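Local coordinates for protein valine-pyruvate aminotransferase (PDB 3G7Q) that transfers an amino group from valine to pyruvate using pyridoxal 5'-phosphate, yielding alanine and 3-methyl-2-oxobutanoate, at residues Ile34-Gly39 / Tyr392-Asp397; Ala320-Tyr325 / Ile340-Trp345; Glu354-Arg359 / Lys404-Glu409. One frame throughout, in Å; residues are numbered along the deposited sequence.

Interaction 1: Ile34-Gly39 / Tyr392-Asp397; sequences IMLGGG and YVPEPD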
loop_
_atom_site.group_PDB
_atom_site.type_symbol
_atom_site.label_atom_id
_atom_site.label_comp_id
_atom_site.label_asym_id
_atom_site.label_seq_id
_atom_site.Cartn_x
_atom_site.Cartn_y
_atom_site.Cartn_z
ATOM N N ILE A 34 -1.647 20.460 -22.083
ATOM C CA ILE A 34 -1.674 19.232 -22.880
ATOM C C ILE A 34 -0.756 18.292 -22.105
ATOM O O ILE A 34 0.476 18.378 -22.200
ATOM C CB ILE A 34 -1.239 19.493 -24.308
ATOM C CG1 ILE A 34 -2.227 20.482 -24.955
ATOM C CG2 ILE A 34 -1.174 18.177 -25.081
ATOM C CD1 ILE A 34 -1.692 21.178 -26.164
HETATM N N MSE A 35 -1.350 17.406 -21.308
HETATM C CA MSE A 35 -0.600 16.511 -20.426
HETATM C C MSE A 35 -0.417 15.119 -21.041
HETATM O O MSE A 35 -1.272 14.248 -20.893
HETATM C CB MSE A 35 -1.305 16.421 -19.059
HETATM C CG MSE A 35 -0.761 15.335 -18.107
HETATM SE SE MSE A 35 1.165 15.402 -17.825
HETATM C CE MSE A 35 1.264 14.036 -16.465
ATOM N N LEU A 36 0.727 14.913 -21.682
ATOM C CA LEU A 36 1.064 13.644 -22.367
ATOM C C LEU A 36 2.133 12.860 -21.648
ATOM O O LEU A 36 2.606 11.848 -22.167
ATOM C CB LEU A 36 1.499 13.952 -23.806
ATOM C CG LEU A 36 0.487 14.754 -24.637
ATOM C CD1 LEU A 36 1.009 15.012 -26.038
ATOM C CD2 LEU A 36 -0.885 14.055 -24.731
ATOM N N GLY A 37 2.482 13.291 -20.436
ATOM C CA GLY A 37 3.531 12.692 -19.635
ATOM C C GLY A 37 3.131 11.699 -18.558
ATOM O O GLY A 37 3.984 11.248 -17.804
ATOM N N GLY A 38 1.844 11.386 -18.473
ATOM C CA GLY A 38 1.320 10.473 -17.448
ATOM C C GLY A 38 1.228 9.041 -17.903
ATOM O O GLY A 38 1.524 8.733 -19.055
ATOM N N GLY A 39 0.834 8.157 -16.979
ATOM C CA GLY A 39 0.760 6.751 -17.262
ATOM C C GLY A 39 -0.611 6.177 -17.003
ATOM O O GLY A 39 -0.746 4.970 -16.799
ATOM N N TYR A 392 -0.347 7.959 -25.523
ATOM C CA TYR A 392 -1.214 8.155 -26.729
ATOM C C TYR A 392 -2.724 8.052 -26.467
ATOM O O TYR A 392 -3.523 8.112 -27.414
ATOM C CB TYR A 392 -0.808 7.191 -27.858
ATOM C CG TYR A 392 -1.022 5.712 -27.599
ATOM C CD1 TYR A 392 -2.283 5.135 -27.753
ATOM C CD2 TYR A 392 0.036 4.891 -27.247
ATOM C CE1 TYR A 392 -2.496 3.796 -27.510
ATOM C CE2 TYR A 392 -0.155 3.536 -27.054
ATOM C CZ TYR A 392 -1.425 3.000 -27.162
ATOM O OH TYR A 392 -1.625 1.655 -26.933
ATOM N N VAL A 393 -3.103 7.922 -25.213
ATOM C CA VAL A 393 -4.509 7.792 -24.797
ATOM C C VAL A 393 -5.379 9.059 -24.821
ATOM O O VAL A 393 -6.576 8.951 -25.097
ATOM C CB VAL A 393 -4.587 7.227 -23.344
ATOM C CG1 VAL A 393 -5.950 7.462 -22.729
ATOM C CG2 VAL A 393 -4.196 5.789 -23.330
ATOM N N PRO A 394 -4.821 10.243 -24.502
ATOM C CA PRO A 394 -5.690 11.440 -24.498
ATOM C C PRO A 394 -6.434 11.688 -25.820
ATOM O O PRO A 394 -6.068 11.163 -26.866
ATOM C CB PRO A 394 -4.712 12.574 -24.204
ATOM C CG PRO A 394 -3.644 11.919 -23.439
ATOM C CD PRO A 394 -3.456 10.592 -24.116
ATOM N N GLU A 395 -7.484 12.509 -25.765
ATOM C CA GLU A 395 -8.292 12.721 -26.965
ATOM C C GLU A 395 -7.450 13.279 -28.113
ATOM O O GLU A 395 -6.538 14.072 -27.897
ATOM C CB GLU A 395 -9.507 13.613 -26.679
ATOM C CG GLU A 395 -10.524 12.987 -25.694
ATOM C CD GLU A 395 -11.018 11.613 -26.142
ATOM O OE1 GLU A 395 -11.313 11.418 -27.337
ATOM O OE2 GLU A 395 -11.102 10.711 -25.288
ATOM N N PRO A 396 -7.754 12.855 -29.331
ATOM C CA PRO A 396 -6.966 13.260 -30.515
ATOM C C PRO A 396 -6.802 14.760 -30.774
ATOM O O PRO A 396 -5.793 15.171 -31.382
ATOM C CB PRO A 396 -7.698 12.603 -31.688
ATOM C CG PRO A 396 -8.965 12.110 -31.156
ATOM C CD PRO A 396 -8.838 11.926 -29.699
ATOM N N ASP A 397 -7.767 15.573 -30.350
ATOM C CA ASP A 397 -7.606 17.000 -30.552
ATOM C C ASP A 397 -6.472 17.492 -29.665
ATOM O O ASP A 397 -5.725 18.397 -30.058
ATOM C CB ASP A 397 -8.913 17.779 -30.336
ATOM C CG ASP A 397 -9.414 17.728 -28.910
ATOM O OD1 ASP A 397 -9.184 16.722 -28.215
ATOM O OD2 ASP A 397 -10.073 18.704 -28.494
#

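Interaction 2: Ala320-Tyr325 / Ile340-Trp345; sequences AIIRRY and IFLWLW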
loop_
_atom_site.group_PDB
_atom_site.type_symbol
_atom_site.label_atom_id
_atom_site.label_comp_id
_atom_site.label_asym_id
_atom_site.label_seq_id
_atom_site.Cartn_x
_atom_site.Cartn_y
_atom_site.Cartn_z
ATOM N N ALA A 320 -0.365 8.283 -37.026
ATOM C CA ALA A 320 -0.742 8.991 -38.250
ATOM C C ALA A 320 -0.718 10.516 -38.022
ATOM O O ALA A 320 -0.291 11.246 -38.908
ATOM C CB ALA A 320 -2.105 8.548 -38.753
ATOM N N ILE A 321 -1.163 10.964 -36.843
ATOM C CA ILE A 321 -1.137 12.396 -36.483
ATOM C C ILE A 321 0.309 12.850 -36.458
ATOM O O ILE A 321 0.667 13.838 -37.100
ATOM C CB ILE A 321 -1.831 12.684 -35.132
ATOM C CG1 ILE A 321 -3.344 12.440 -35.211
ATOM C CG2 ILE A 321 -1.592 14.145 -34.680
ATOM C CD1 ILE A 321 -4.053 12.466 -33.825
ATOM N N ILE A 322 1.159 12.106 -35.761
ATOM C CA ILE A 322 2.581 12.437 -35.677
ATOM C C ILE A 322 3.194 12.578 -37.063
ATOM O O ILE A 322 3.895 13.556 -37.361
ATOM C CB ILE A 322 3.375 11.381 -34.858
ATOM C CG1 ILE A 322 2.963 11.424 -33.368
ATOM C CG2 ILE A 322 4.907 11.596 -34.999
ATOM C CD1 ILE A 322 3.534 10.270 -32.553
ATOM N N ARG A 323 2.928 11.604 -37.920
ATOM C CA ARG A 323 3.517 11.611 -39.262
ATOM C C ARG A 323 3.027 12.751 -40.175
ATOM O O ARG A 323 3.710 13.098 -41.156
ATOM C CB ARG A 323 3.337 10.235 -39.891
ATOM C CG ARG A 323 4.217 9.174 -39.223
ATOM C CD ARG A 323 5.644 9.334 -39.658
ATOM N NE ARG A 323 6.600 8.429 -38.982
ATOM C CZ ARG A 323 7.632 8.773 -38.221
ATOM N NH1 ARG A 323 7.934 10.051 -37.994
ATOM N NH2 ARG A 323 8.404 7.806 -37.724
ATOM N N ARG A 324 1.893 13.364 -39.861
ATOM C CA ARG A 324 1.471 14.562 -40.611
ATOM C C ARG A 324 2.381 15.726 -40.313
ATOM O O ARG A 324 2.496 16.632 -41.123
ATOM C CB ARG A 324 0.042 14.942 -40.305
ATOM C CG ARG A 324 -0.938 13.997 -40.996
ATOM C CD ARG A 324 -2.344 14.503 -41.016
ATOM N NE ARG A 324 -3.042 14.288 -39.776
ATOM C CZ ARG A 324 -3.444 15.238 -38.934
ATOM N NH1 ARG A 324 -3.251 16.543 -39.157
ATOM N NH2 ARG A 324 -4.088 14.856 -37.847
ATOM N N TYR A 325 3.044 15.690 -39.155
ATOM C CA TYR A 325 3.916 16.803 -38.704
ATOM C C TYR A 325 5.397 16.520 -38.705
ATOM O O TYR A 325 6.198 17.467 -38.830
ATOM C CB TYR A 325 3.506 17.220 -37.282
ATOM C CG TYR A 325 2.156 17.890 -37.210
ATOM C CD1 TYR A 325 2.040 19.257 -37.415
ATOM C CD2 TYR A 325 0.974 17.148 -36.970
ATOM C CE1 TYR A 325 0.816 19.876 -37.370
ATOM C CE2 TYR A 325 -0.256 17.766 -36.959
ATOM C CZ TYR A 325 -0.321 19.145 -37.134
ATOM O OH TYR A 325 -1.529 19.811 -37.102
ATOM N N ILE A 340 0.745 1.660 -23.496
ATOM C CA ILE A 340 -0.057 2.865 -23.778
ATOM C C ILE A 340 0.770 4.110 -24.111
ATOM O O ILE A 340 0.260 5.249 -24.050
ATOM C CB ILE A 340 -1.004 3.158 -22.555
ATOM C CG1 ILE A 340 -0.219 3.486 -21.265
ATOM C CG2 ILE A 340 -2.006 1.967 -22.360
ATOM C CD1 ILE A 340 -1.106 3.968 -20.057
ATOM N N PHE A 341 2.032 3.874 -24.461
ATOM C CA PHE A 341 2.972 4.947 -24.737
ATOM C C PHE A 341 3.555 4.897 -26.141
ATOM O O PHE A 341 3.581 3.861 -26.772
ATOM C CB PHE A 341 4.171 4.842 -23.786
ATOM C CG PHE A 341 3.780 4.746 -22.336
ATOM C CD1 PHE A 341 3.393 5.876 -21.627
ATOM C CD2 PHE A 341 3.738 3.520 -21.709
ATOM C CE1 PHE A 341 2.989 5.775 -20.297
ATOM C CE2 PHE A 341 3.324 3.419 -20.357
ATOM C CZ PHE A 341 2.958 4.523 -19.671
ATOM N N LEU A 342 4.028 6.053 -26.585
ATOM C CA LEU A 342 4.891 6.136 -27.737
ATOM C C LEU A 342 6.230 6.715 -27.241
ATOM O O LEU A 342 6.286 7.678 -26.451
ATOM C CB LEU A 342 4.305 6.962 -28.872
ATOM C CG LEU A 342 3.120 6.342 -29.600
ATOM C CD1 LEU A 342 2.531 7.369 -30.611
ATOM C CD2 LEU A 342 3.510 5.034 -30.304
ATOM N N TRP A 343 7.295 6.085 -27.692
ATOM C CA TRP A 343 8.666 6.498 -27.368
ATOM C C TRP A 343 9.233 7.111 -28.626
ATOM O O TRP A 343 9.406 6.422 -29.671
ATOM C CB TRP A 343 9.454 5.294 -26.915
ATOM C CG TRP A 343 10.895 5.477 -26.560
ATOM C CD1 TRP A 343 11.973 5.090 -27.278
ATOM C CD2 TRP A 343 11.405 5.989 -25.317
ATOM N NE1 TRP A 343 13.114 5.354 -26.590
ATOM C CE2 TRP A 343 12.800 5.902 -25.380
ATOM C CE3 TRP A 343 10.811 6.534 -24.174
ATOM C CZ2 TRP A 343 13.632 6.327 -24.339
ATOM C CZ3 TRP A 343 11.629 6.941 -23.126
ATOM C CH2 TRP A 343 13.023 6.835 -23.222
ATOM N N LEU A 344 9.540 8.404 -28.509
ATOM C CA LEU A 344 9.995 9.210 -29.630
ATOM C C LEU A 344 11.485 9.464 -29.534
ATOM O O LEU A 344 11.958 9.962 -28.512
ATOM C CB LEU A 344 9.265 10.548 -29.648
ATOM C CG LEU A 344 7.719 10.464 -29.534
ATOM C CD1 LEU A 344 7.087 11.873 -29.539
ATOM C CD2 LEU A 344 7.115 9.537 -30.593
ATOM N N TRP A 345 12.203 9.126 -30.604
ATOM C CA TRP A 345 13.633 9.349 -30.722
ATOM C C TRP A 345 13.866 10.406 -31.804
ATOM O O TRP A 345 13.688 10.125 -32.980
ATOM C CB TRP A 345 14.356 8.047 -31.036
ATOM C CG TRP A 345 15.820 8.169 -31.336
ATOM C CD1 TRP A 345 16.686 9.147 -30.904
ATOM C CD2 TRP A 345 16.620 7.217 -32.058
ATOM N NE1 TRP A 345 17.958 8.891 -31.382
ATOM C CE2 TRP A 345 17.942 7.713 -32.086
ATOM C CE3 TRP A 345 16.342 6.005 -32.692
ATOM C CZ2 TRP A 345 18.980 7.038 -32.729
ATOM C CZ3 TRP A 345 17.392 5.340 -33.358
ATOM C CH2 TRP A 345 18.682 5.878 -33.376
#

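Interaction 3: Glu354-Arg359 / Lys404-Glu409; sequences ELLYQR and KILAEE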
loop_
_atom_site.group_PDB
_atom_site.type_symbol
_atom_site.label_atom_id
_atom_site.label_comp_id
_atom_site.label_asym_id
_atom_site.label_seq_id
_atom_site.Cartn_x
_atom_site.Cartn_y
_atom_site.Cartn_z
ATOM N N GLU A 354 15.966 17.293 -22.357
ATOM C CA GLU A 354 15.747 18.065 -21.136
ATOM C C GLU A 354 15.435 19.524 -21.532
ATOM O O GLU A 354 14.516 20.159 -20.992
ATOM C CB GLU A 354 16.965 18.018 -20.216
ATOM C CG GLU A 354 17.168 16.666 -19.487
ATOM C CD GLU A 354 17.765 15.530 -20.310
ATOM O OE1 GLU A 354 18.370 15.708 -21.389
ATOM O OE2 GLU A 354 17.594 14.394 -19.855
ATOM N N LEU A 355 16.193 20.058 -22.471
ATOM C CA LEU A 355 15.943 21.433 -22.926
ATOM C C LEU A 355 14.631 21.516 -23.711
ATOM O O LEU A 355 13.828 22.419 -23.494
ATOM C CB LEU A 355 17.109 21.984 -23.737
ATOM C CG LEU A 355 16.942 23.429 -24.228
ATOM C CD1 LEU A 355 16.589 24.439 -23.084
ATOM C CD2 LEU A 355 18.219 23.864 -24.949
ATOM N N LEU A 356 14.431 20.582 -24.618
ATOM C CA LEU A 356 13.166 20.513 -25.362
ATOM C C LEU A 356 11.972 20.474 -24.397
ATOM O O LEU A 356 10.994 21.192 -24.583
ATOM C CB LEU A 356 13.139 19.297 -26.258
ATOM C CG LEU A 356 11.996 19.292 -27.292
ATOM C CD1 LEU A 356 12.068 20.485 -28.287
ATOM C CD2 LEU A 356 11.971 17.935 -28.038
ATOM N N TYR A 357 12.077 19.675 -23.340
ATOM C CA TYR A 357 11.027 19.601 -22.324
ATOM C C TYR A 357 10.667 20.976 -21.751
ATOM O O TYR A 357 9.495 21.280 -21.549
ATOM C CB TYR A 357 11.482 18.685 -21.169
ATOM C CG TYR A 357 10.581 18.755 -19.942
ATOM C CD1 TYR A 357 10.794 19.684 -18.930
ATOM C CD2 TYR A 357 9.538 17.861 -19.787
ATOM C CE1 TYR A 357 9.962 19.727 -17.813
ATOM C CE2 TYR A 357 8.692 17.919 -18.682
ATOM C CZ TYR A 357 8.923 18.836 -17.701
ATOM O OH TYR A 357 8.081 18.854 -16.613
ATOM N N GLN A 358 11.671 21.789 -21.445
ATOM C CA GLN A 358 11.423 23.135 -20.899
ATOM C C GLN A 358 10.681 23.999 -21.920
ATOM O O GLN A 358 9.783 24.768 -21.577
ATOM C CB GLN A 358 12.727 23.817 -20.479
ATOM C CG GLN A 358 13.435 23.113 -19.310
ATOM C CD GLN A 358 12.607 23.118 -18.037
ATOM O OE1 GLN A 358 11.883 24.083 -17.766
ATOM N NE2 GLN A 358 12.716 22.053 -17.242
ATOM N N ARG A 359 11.083 23.885 -23.176
ATOM C CA ARG A 359 10.457 24.669 -24.250
ATOM C C ARG A 359 9.006 24.277 -24.490
ATOM O O ARG A 359 8.156 25.142 -24.757
ATOM C CB ARG A 359 11.273 24.548 -25.528
ATOM C CG ARG A 359 12.591 25.265 -25.372
ATOM C CD ARG A 359 13.401 25.202 -26.606
ATOM N NE ARG A 359 14.689 25.881 -26.436
ATOM C CZ ARG A 359 15.584 25.969 -27.402
ATOM N NH1 ARG A 359 15.316 25.451 -28.589
ATOM N NH2 ARG A 359 16.733 26.592 -27.182
ATOM N N LYS A 404 1.598 19.344 -32.841
ATOM C CA LYS A 404 1.862 20.537 -33.623
ATOM C C LYS A 404 2.932 21.398 -32.936
ATOM O O LYS A 404 3.877 21.882 -33.589
ATOM C CB LYS A 404 0.573 21.333 -33.821
ATOM C CG LYS A 404 0.751 22.636 -34.620
ATOM C CD LYS A 404 -0.581 23.317 -34.854
ATOM C CE LYS A 404 -0.405 24.615 -35.629
ATOM N NZ LYS A 404 -1.734 25.207 -35.915
ATOM N N ILE A 405 2.782 21.585 -31.626
ATOM C CA ILE A 405 3.738 22.381 -30.838
ATOM C C ILE A 405 5.097 21.658 -30.821
ATOM O O ILE A 405 6.148 22.281 -31.037
ATOM C CB ILE A 405 3.195 22.639 -29.422
ATOM C CG1 ILE A 405 2.043 23.672 -29.494
ATOM C CG2 ILE A 405 4.293 23.113 -28.465
ATOM C CD1 ILE A 405 1.275 23.823 -28.194
ATOM N N LEU A 406 5.068 20.357 -30.586
ATOM C CA LEU A 406 6.294 19.555 -30.630
ATOM C C LEU A 406 7.043 19.756 -31.943
ATOM O O LEU A 406 8.239 20.025 -31.947
ATOM C CB LEU A 406 5.991 18.059 -30.425
ATOM C CG LEU A 406 7.166 17.062 -30.578
ATOM C CD1 LEU A 406 8.271 17.290 -29.553
ATOM C CD2 LEU A 406 6.680 15.573 -30.537
ATOM N N ALA A 407 6.352 19.608 -33.069
ATOM C CA ALA A 407 6.984 19.775 -34.369
ATOM C C ALA A 407 7.550 21.171 -34.531
ATOM O O ALA A 407 8.612 21.348 -35.129
ATOM C CB ALA A 407 5.992 19.423 -35.500
ATOM N N GLU A 408 6.844 22.186 -34.041
ATOM C CA GLU A 408 7.381 23.548 -34.112
ATOM C C GLU A 408 8.688 23.704 -33.325
ATOM O O GLU A 408 9.605 24.363 -33.785
ATOM C CB GLU A 408 6.357 24.562 -33.608
ATOM C CG GLU A 408 5.188 24.767 -34.563
ATOM C CD GLU A 408 4.077 25.607 -33.974
ATOM O OE1 GLU A 408 4.239 26.109 -32.863
ATOM O OE2 GLU A 408 3.039 25.772 -34.631
ATOM N N GLU A 409 8.760 23.074 -32.156
ATOM C CA GLU A 409 9.952 23.148 -31.292
ATOM C C GLU A 409 11.112 22.324 -31.849
ATOM O O GLU A 409 12.258 22.736 -31.722
ATOM C CB GLU A 409 9.591 22.764 -29.852
ATOM C CG GLU A 409 8.652 23.779 -29.203
ATOM C CD GLU A 409 9.157 25.201 -29.285
ATOM O OE1 GLU A 409 10.366 25.456 -29.018
ATOM O OE2 GLU A 409 8.346 26.087 -29.638
HETATM O O HOH W 1 12.782 24.353 -29.590
#

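Interaction 1: Ile34-Gly39 / Tyr392-Asp397
Pro-394 presents the corner of its ring to Leu-36, and this is the only ring that touches across the two segments. Its CG lies 3.7 Å from CD2 of Leu-36. The same CG also comes to 4.2 Å from Met-35 O, with no bond between them. The setting of Leu-36 is a two-stranded parallel sheet, strand 34-35 beside strand 365-366, which the leucine directly follows. The protein is a class I, pyridoxal-phosphate-dependent aminotransferase. Here a segment near the N terminus meets the turn that joins strand 387-391 to the C-terminal helix 396-416.

Leu-36 approaches with one branch. Its CG stands anti to the carbonyl carbon (chi1 -55°), and its CD2 reaches toward the proline while CD1 stays 6.2 Å from Pro-394 CG. The two side chains lie oblique to each other. The proline CB points toward segment 34-39, and CG leads the ring against the leucine methyl. Pro-394 CD stands a little farther back, 4.4 Å from Leu-36 CD2. Ile-399 of the helix touches both Leu-36 and Pro-394, so a third side chain joins the apolar cluster. The contact is small, burying 77 Å² in all.

Backbone bonds of Ile-34 and Leu-36 with Leu-366 hold the parallel pair together. Further along, the glycine carbonyls serve as acceptors: Gly-37 O for Arg-389, Gly-38 O for the Asn-391 amide and Gly-39 O for Lys-250. Glu-395 follows Pro-394 at the N-cap position of helix 396-416. The second ring atom facing the leucine is Pro-394 CB, 4.1 Å from Leu-36 CD2.

Interaction 2: Ala320-Tyr325 / Ile340-Trp345
Ile-322 meets the strand with a single methyl. Its CD1 lies 3.6 Å from CD1 of Leu-342 and 4.1 Å from CD2 of Leu-344. Those two leucine methyls are 5.1 Å apart, Leu-342 CD1 to Leu-344 CD2, and the isoleucine tip touches both. Ile-322 and Leu-342 run past each other in opposite directions, while Leu-344 lies aslant to the isoleucine.

The reach comes from an extended branch. Ile-322 CG1 is anti to the carbonyl carbon, and chi2 of 171° stretches CD1 away from the helix toward the sheet. Leu-342 and Leu-344 are two residues apart in strand 341-345. Leu-342 points toward the helix; Leu-344 starts off to one side and its end turns in.

In the next shell, Leu-342 also packs on Val-315, Thr-318 and Ile-319 of helix 299-325, and Leu-344 touches Leu-406 of helix 396-416. The strand itself is held in the mixed sheet by backbone bonds from Leu-342 to Met-390 and from Leu-344 to Met-388. In segment 320-325, Arg-324 forms a salt bridge with Glu-400, whose other oxygen is hydrogen-bonded to the Tyr-325 hydroxyl.

This is helix-on-sheet packing within the aminotransferase fold. All three touching side chains are buried aliphatic groups, and no hydrogen bond links the segments. The contact therefore rests on dispersion and exclusion of water, with no directional bond to fix its geometry.

Interaction 3: Glu354-Arg359 / Lys404-Glu409
Leu-356 and Leu-406 cross at about a right angle, with Leu-356 CD2 4.0 Å from Leu-406 CD1. This is a helix-helix contact in the aminotransferase fold: segments 354-359 and 404-409 run at 126° to each other, their axes 10.6 Å apart. In Leu-356, chi1 of -168° swings CG toward the other helix, and chi2 sets CD1 and CD2 against different neighbours. While CD2 faces Leu-406, CD1 lies 3.7 Å from CB of Glu-409. Phe-346 touches both leucines, and Leu-360 of the same helix as Leu-356 also touches Leu-406 and Glu-409.

Arg-359 and Glu-409 meet through the stem of the arginine rather than its charged end. Glu-409 bends at chi2, bringing OE1 to 3.7 Å from Arg-359 CB. The arginine chain is extended from CG to NE and carries its head past the carboxylate. The guanidinium and carboxylate planes are nearly perpendicular, 87° apart, and the two charged groups form no direct salt bridge. Their strong ionic partners lie outside: Arg-359 pairs with the C-terminal carboxylate of Gly-417, and Glu-409 OE2 with Arg-363.

A water links the two side chains. It lies in the guanidinium plane, at its edge, and accepts from NH1 of Arg-359. It gives one hydrogen to Glu-409 OE1 and the other to the backbone Glu-409 O, 2.7 Å from the water oxygen.

How the interactions relate
From the N terminus, segment 34-39 comes first and pairs with 392-397 only near the C terminus, so interaction 1 closes a loop of 352 residues that holds most of the chain. Interaction 2 is nested inside it: only 14 residues separate segment 320-325 from segment 340-345. Segment 354-359 follows, but its partner 404-409 lies beyond 392-397, so interaction 3 crosses interaction 1 and runs in series after interaction 2. A probable backbone hydrogen bond, Tyr-392 N to Ile-340 O, joins interactions 1 and 2, and Tyr-325 packs on Ala-407 between 2 and 3. Together they tie strand 34-35, strand 341-345 of the mixed sheet, and helices 299-325, 353-362 and 396-416.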